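Local coordinates for protein cycloalternan-forming enzyme (PDB 5F7U) that is a multidomain, glycan-binding enzyme of glycosyl hydrolase family 31 that combines a TIM barrel with beta domains and a carbohydrate-binding module, at residues Lys341-Asn344 / Asp345-Asn348; Arg721-Ala724 / Met725-Glu729. The protein carries 1 engineered substitution. One frame throughout, in Å; residues are numbered along the deposited sequence.

Contact 1: residues Lys341-Asn344 / Asp345-Asn348; sequences KDQN and DIVN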
ATOM      1  N   LYS A 341       9.548  -5.847  17.225  1.00 19.67           N
ATOM      2  CA  LYS A 341      10.944  -6.234  16.978  1.00 20.71           C
ATOM      3  C   LYS A 341      11.592  -5.300  15.954  1.00 19.75           C
ATOM      4  O   LYS A 341      12.800  -5.013  16.018  1.00 19.15           O
ATOM      5  CB  LYS A 341      11.020  -7.691  16.491  1.00 23.18           C
ATOM      6  CG  LYS A 341      10.443  -8.705  17.483  1.00 26.43           C
ATOM      7  CD  LYS A 341      10.554 -10.160  16.991  1.00 29.69           C
ATOM      8  CE  LYS A 341       9.348 -10.629  16.158  1.00 30.70           C
ATOM      9  NZ  LYS A 341       8.067 -10.663  16.940  1.00 32.07           N
ATOM     10  N   ASP A 342      10.766  -4.830  15.022  1.00 18.33           N
ATOM     11  CA  ASP A 342      11.159  -3.879  13.985  1.00 18.01           C
ATOM     12  C   ASP A 342       9.906  -3.203  13.404  1.00 16.32           C
ATOM     13  O   ASP A 342       8.808  -3.428  13.910  1.00 15.75           O
ATOM     14  CB  ASP A 342      12.042  -4.561  12.911  1.00 19.40           C
ATOM     15  CG  ASP A 342      11.347  -5.686  12.152  1.00 21.23           C
ATOM     16  OD1 ASP A 342      10.114  -5.679  11.936  1.00 21.29           O
ATOM     17  OD2 ASP A 342      12.092  -6.576  11.663  1.00 23.20           O
ATOM     18  N   GLN A 343      10.044  -2.376  12.358  1.00 15.14           N
ATOM     19  CA  GLN A 343       8.885  -1.594  11.877  1.00 14.29           C
ATOM     20  C   GLN A 343       7.811  -2.476  11.269  1.00 14.03           C
ATOM     21  O   GLN A 343       6.613  -2.201  11.409  1.00 13.75           O
ATOM     22  CB  GLN A 343       9.290  -0.527  10.846  1.00 14.04           C
ATOM     23  CG  GLN A 343      10.369   0.427  11.356  1.00 13.91           C
ATOM     24  CD  GLN A 343       9.871   1.298  12.500  1.00 13.94           C
ATOM     25  OE1 GLN A 343      10.048   0.971  13.680  1.00 14.19           O
ATOM     26  NE2 GLN A 343       9.260   2.418  12.157  1.00 13.53           N
ATOM     27  N   ASN A 344       8.251  -3.545  10.597  1.00 13.84           N
ATOM     28  CA  ASN A 344       7.300  -4.450   9.994  1.00 14.19           C
ATOM     29  C   ASN A 344       6.548  -5.268  11.024  1.00 14.24           C
ATOM     30  O   ASN A 344       5.374  -5.612  10.818  1.00 14.53           O
ATOM     31  CB  ASN A 344       8.007  -5.321   8.970  1.00 14.56           C
ATOM     32  CG  ASN A 344       8.513  -4.503   7.807  1.00 14.57           C
ATOM     33  OD1 ASN A 344       7.743  -3.740   7.210  1.00 14.80           O
ATOM     34  ND2 ASN A 344       9.813  -4.600   7.522  1.00 15.03           N
ATOM     35  N   ASP A 345       7.214  -5.523  12.143  1.00 14.78           N
ATOM     36  CA  ASP A 345       6.576  -6.184  13.277  1.00 14.76           C
ATOM     37  C   ASP A 345       5.532  -5.281  13.937  1.00 14.42           C
ATOM     38  O   ASP A 345       4.517  -5.781  14.448  1.00 14.18           O
ATOM     39  CB  ASP A 345       7.610  -6.621  14.302  1.00 15.85           C
ATOM     40  CG  ASP A 345       7.059  -7.643  15.268  1.00 16.64           C
ATOM     41  OD1 ASP A 345       6.372  -8.571  14.790  1.00 16.94           O
ATOM     42  OD2 ASP A 345       7.310  -7.504  16.479  1.00 17.05           O
ATOM     43  N   ILE A 346       5.754  -3.959  13.900  1.00 13.64           N
ATOM     44  CA  ILE A 346       4.742  -3.012  14.395  1.00 13.48           C
ATOM     45  C   ILE A 346       3.483  -3.144  13.537  1.00 13.34           C
ATOM     46  O   ILE A 346       2.370  -3.243  14.064  1.00 13.29           O
ATOM     47  CB  ILE A 346       5.276  -1.560  14.428  1.00 13.31           C
ATOM     48  CG1 ILE A 346       6.336  -1.437  15.542  1.00 13.74           C
ATOM     49  CG2 ILE A 346       4.145  -0.536  14.589  1.00 12.97           C
ATOM     50  CD1 ILE A 346       7.139  -0.136  15.492  1.00 13.94           C
ATOM     51  N   VAL A 347       3.671  -3.192  12.215  1.00 13.08           N
ATOM     52  CA  VAL A 347       2.553  -3.447  11.296  1.00 13.34           C
ATOM     53  C   VAL A 347       1.865  -4.783  11.579  1.00 13.58           C
ATOM     54  O   VAL A 347       0.620  -4.844  11.603  1.00 13.78           O
ATOM     55  CB  VAL A 347       2.968  -3.299   9.809  1.00 13.13           C
ATOM     56  CG1 VAL A 347       1.761  -3.506   8.885  1.00 13.19           C
ATOM     57  CG2 VAL A 347       3.523  -1.902   9.612  1.00 13.32           C
ATOM     58  N   ASN A 348       2.652  -5.842  11.800  1.00 13.81           N
ATOM     59  CA  ASN A 348       2.070  -7.117  12.183  1.00 14.40           C
ATOM     60  C   ASN A 348       1.183  -6.995  13.436  1.00 14.27           C
ATOM     61  O   ASN A 348       0.067  -7.527  13.457  1.00 14.07           O
ATOM     62  CB  ASN A 348       3.129  -8.189  12.402  1.00 15.12           C
ATOM     63  CG  ASN A 348       2.522  -9.537  12.672  1.00 16.15           C
ATOM     64  OD1 ASN A 348       1.843 -10.109  11.814  1.00 16.67           O
ATOM     65  ND2 ASN A 348       2.703 -10.033  13.896  1.00 17.17           N
TER

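Contact 2: residues Arg721-Ala724 / Met725-Glu729; sequences RQMA and MDYPE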
ATOM      1  N   ARG A 721       7.397  -1.721   0.158  1.00 11.64           N
ATOM      2  CA  ARG A 721       7.580  -0.923   1.382  1.00 11.40           C
ATOM      3  C   ARG A 721       8.483   0.288   1.176  1.00 11.15           C
ATOM      4  O   ARG A 721       9.510   0.208   0.515  1.00 10.65           O
ATOM      5  CB  ARG A 721       8.173  -1.793   2.521  1.00 11.85           C
ATOM      6  CG  ARG A 721       7.323  -2.999   2.898  1.00 11.87           C
ATOM      7  CD  ARG A 721       7.924  -3.906   3.985  1.00 12.07           C
ATOM      8  NE  ARG A 721       9.314  -4.302   3.695  1.00 12.14           N
ATOM      9  CZ  ARG A 721       9.689  -5.105   2.698  1.00 12.27           C
ATOM     10  NH1 ARG A 721      10.987  -5.384   2.514  1.00 12.46           N
ATOM     11  NH2 ARG A 721       8.775  -5.653   1.889  1.00 12.50           N
ATOM     12  N   GLN A 722       8.105   1.389   1.816  1.00 11.09           N
ATOM     13  CA  GLN A 722       8.909   2.616   1.823  1.00 11.42           C
ATOM     14  C   GLN A 722      10.206   2.263   2.589  1.00 11.67           C
ATOM     15  O   GLN A 722      10.185   1.406   3.510  1.00 11.68           O
ATOM     16  CB  GLN A 722       8.090   3.697   2.541  1.00 11.82           C
ATOM     17  CG  GLN A 722       8.563   5.144   2.346  1.00 11.78           C
ATOM     18  CD  GLN A 722       9.731   5.484   3.269  1.00 12.15           C
ATOM     19  OE1 GLN A 722       9.832   4.950   4.363  1.00 12.62           O
ATOM     20  NE2 GLN A 722      10.627   6.360   2.819  1.00 12.25           N
ATOM     21  N   MET A 723      11.323   2.912   2.238  1.00 11.78           N
ATOM     22  CA  MET A 723      12.638   2.458   2.733  1.00 12.43           C
ATOM     23  C   MET A 723      12.779   2.454   4.251  1.00 12.68           C
ATOM     24  O   MET A 723      13.435   1.576   4.815  1.00 12.92           O
ATOM     25  CB  MET A 723      13.785   3.268   2.108  1.00 12.89           C
ATOM     26  CG  MET A 723      13.923   3.163   0.584  1.00 13.07           C
ATOM     27  SD  MET A 723      14.154   1.511  -0.080  1.00 13.88           S
ATOM     28  CE  MET A 723      15.677   1.031   0.749  1.00 13.73           C
ATOM     29  N   ALA A 724      12.136   3.417   4.913  1.00 12.89           N
ATOM     30  CA  ALA A 724      12.227   3.549   6.371  1.00 13.22           C
ATOM     31  C   ALA A 724      11.488   2.424   7.120  1.00 13.55           C
ATOM     32  O   ALA A 724      11.658   2.262   8.329  1.00 13.97           O
ATOM     33  CB  ALA A 724      11.740   4.933   6.830  1.00 13.56           C
ATOM     34  N   MET A 725      10.672   1.636   6.410  1.00 13.28           N
ATOM     35  CA  MET A 725      10.068   0.451   7.040  1.00 13.83           C
ATOM     36  C   MET A 725      11.109  -0.617   7.309  1.00 14.00           C
ATOM     37  O   MET A 725      10.960  -1.388   8.261  1.00 14.64           O
ATOM     38  CB  MET A 725       8.950  -0.155   6.180  1.00 13.84           C
ATOM     39  CG  MET A 725       7.733   0.732   5.981  1.00 14.53           C
ATOM     40  SD  MET A 725       6.964   1.346   7.482  1.00 15.71           S
ATOM     41  CE  MET A 725       6.320  -0.163   8.186  1.00 15.79           C
ATOM     42  N   ASP A 726      12.146  -0.697   6.476  1.00 13.30           N
ATOM     43  CA  ASP A 726      13.220  -1.671   6.715  1.00 13.70           C
ATOM     44  C   ASP A 726      14.449  -1.053   7.384  1.00 14.03           C
ATOM     45  O   ASP A 726      15.282  -1.776   8.003  1.00 14.00           O
ATOM     46  CB  ASP A 726      13.645  -2.356   5.405  1.00 13.80           C
ATOM     47  CG  ASP A 726      12.612  -3.338   4.867  1.00 14.13           C
ATOM     48  OD1 ASP A 726      11.459  -3.377   5.341  1.00 14.47           O
ATOM     49  OD2 ASP A 726      12.979  -4.091   3.938  1.00 14.46           O
ATOM     50  N   TYR A 727      14.587   0.266   7.253  1.00 13.96           N
ATOM     51  CA  TYR A 727      15.796   0.987   7.726  1.00 14.63           C
ATOM     52  C   TYR A 727      15.410   2.256   8.495  1.00 14.76           C
ATOM     53  O   TYR A 727      15.719   3.367   8.054  1.00 14.63           O
ATOM     54  CB  TYR A 727      16.732   1.309   6.549  1.00 14.81           C
ATOM     55  CG  TYR A 727      17.095   0.103   5.734  1.00 15.05           C
ATOM     56  CD1 TYR A 727      18.150  -0.739   6.113  1.00 15.57           C
ATOM     57  CD2 TYR A 727      16.354  -0.231   4.603  1.00 15.10           C
ATOM     58  CE1 TYR A 727      18.459  -1.872   5.363  1.00 16.11           C
ATOM     59  CE2 TYR A 727      16.670  -1.349   3.843  1.00 15.44           C
ATOM     60  CZ  TYR A 727      17.712  -2.167   4.239  1.00 15.72           C
ATOM     61  OH  TYR A 727      17.995  -3.288   3.471  1.00 16.71           O
ATOM     62  N   PRO A 728      14.731   2.098   9.654  1.00 15.12           N
ATOM     63  CA  PRO A 728      14.175   3.290  10.291  1.00 15.45           C
ATOM     64  C   PRO A 728      15.197   4.253  10.878  1.00 16.22           C
ATOM     65  O   PRO A 728      14.888   5.440  11.016  1.00 16.35           O
ATOM     66  CB  PRO A 728      13.291   2.719  11.405  1.00 15.79           C
ATOM     67  CG  PRO A 728      13.844   1.358  11.669  1.00 16.06           C
ATOM     68  CD  PRO A 728      14.277   0.862  10.333  1.00 15.33           C
ATOM     69  N   GLU A 729      16.391   3.755  11.191  1.00 17.19           N
ATOM     70  CA  GLU A 729      17.441   4.616  11.765  1.00 18.53           C
ATOM     71  C   GLU A 729      18.235   5.347  10.704  1.00 18.08           C
ATOM     72  O   GLU A 729      18.997   6.267  11.023  1.00 18.23           O
ATOM     73  CB  GLU A 729      18.409   3.798  12.609  1.00 20.62           C
ATOM     74  CG  GLU A 729      17.743   3.107  13.783  1.00 23.54           C
ATOM     75  CD  GLU A 729      18.746   2.482  14.709  1.00 26.53           C
ATOM     76  OE1 GLU A 729      19.889   2.202  14.262  1.00 28.45           O
ATOM     77  OE2 GLU A 729      18.398   2.295  15.884  1.00 28.56           O
TER

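Contact 1: residues Lys341-Asn344 / Asp345-Asn348
D345 turns its carboxylate back along the chain to K341, just ahead of the first turn of helix 343-354. With its CG held anti to the backbone N (chi1 -163°), the group lies beside the loop that leads into the helix. Its OD2 receives the backbone N of K341 at 2.9 Å, a nearly straight bond (171°) arriving on the anti side of the oxygen and slightly out of the carboxylate plane. The K341 chain bends at its last two torsions, which folds the ammonium round to the same carboxylate. NZ sits 3.3 Å from OD2 of D345 and a little farther from its OD1, a salt bridge whose two hydrogen bonds are both weak. OD2 thus takes a backbone and a side-chain donor from one residue. The backbone N of D345 is capped in turn by D342, whose OD1 accepts it at 2.9 Å, almost in line with the C-O bond; the planes of the two carboxylates are 84° apart. D342 O opens the helical ladder by accepting I346 N at 3.1 Å; Q343 O and N344 O follow with V347 N and N348 N. N344 turns its ND2 to D726 OD1, and the NE2 of Q343 binds the carbonyl of S293, while the Q343 and I346 side chains lie side by side, OE1 of Q343 3.6 Å from CD1 of I346. The D345 side chain lies about 4 Å from a bound magnesium ion, whose charge could polarise the carboxylate. This is a helix N-terminus with D342 as N-cap and D345 as the third helical residue; the D345 carboxylate takes the backbone N of K341, not that of D342, so no reciprocal capping box forms.

Contact 2: residues Arg721-Ala724 / Met725-Glu729
R721 kinks at chi3 (-51°) and D726 sets its CG beside its own backbone N (chi1 -72°), so guanidinium and carboxylate meet edge to edge although the two side chains cross at about a right angle. The grip is side-on and two-pronged: NE of R721 gives a nearly straight bond (175°) to D726 OD1 at 2.9 Å, and NH1 reaches D726 OD2 at 2.8 Å on its syn lone pair. The two groups are nearly coplanar, and both acceptors lie in the guanidinium plane, which fixes the rotation of the carboxylate. NH2 of R721 also bonds the carbonyl of S718, and NH1 that of G743. Within the turn, M723 O takes two backbone donors, D726 N at 3.1 Å from above its plane and Y727 N at 3.0 Å within it. M723 also lays its CE beside the Y727 ring, 4.0 Å from CE2. Q722 OE1 accepts A724 N at 2.8 Å, while Q722 O accepts M725 N. Together these bonds make a weakly bonded short helical turn, N-capped by Q722 and clasped by an arginine-aspartate bridge, that follows directly on strand 720-721 in the beta-rich C-terminal region of the family 31 fold.

Overall arrangement
Contacts 1 and 2 have centres about 11 Å apart and meet side by side, though the whole eight-stranded TIM barrel, from strand 367-369 to strand 657-660, lies between them in sequence. N344 ND2 probably bonds D726 OD1 at 3.0 Å, making the carboxylate clasped in contact 2 an acceptor for the helix of contact 1 too. Beside it, Q343 CB packs 3.2 Å from M725 O, and the M725 side chain lies against N344 and V347. The M725 side chain of contact 2 is about 14 Å from a bound magnesium ion, whereas D345 of contact 1 lies close to one.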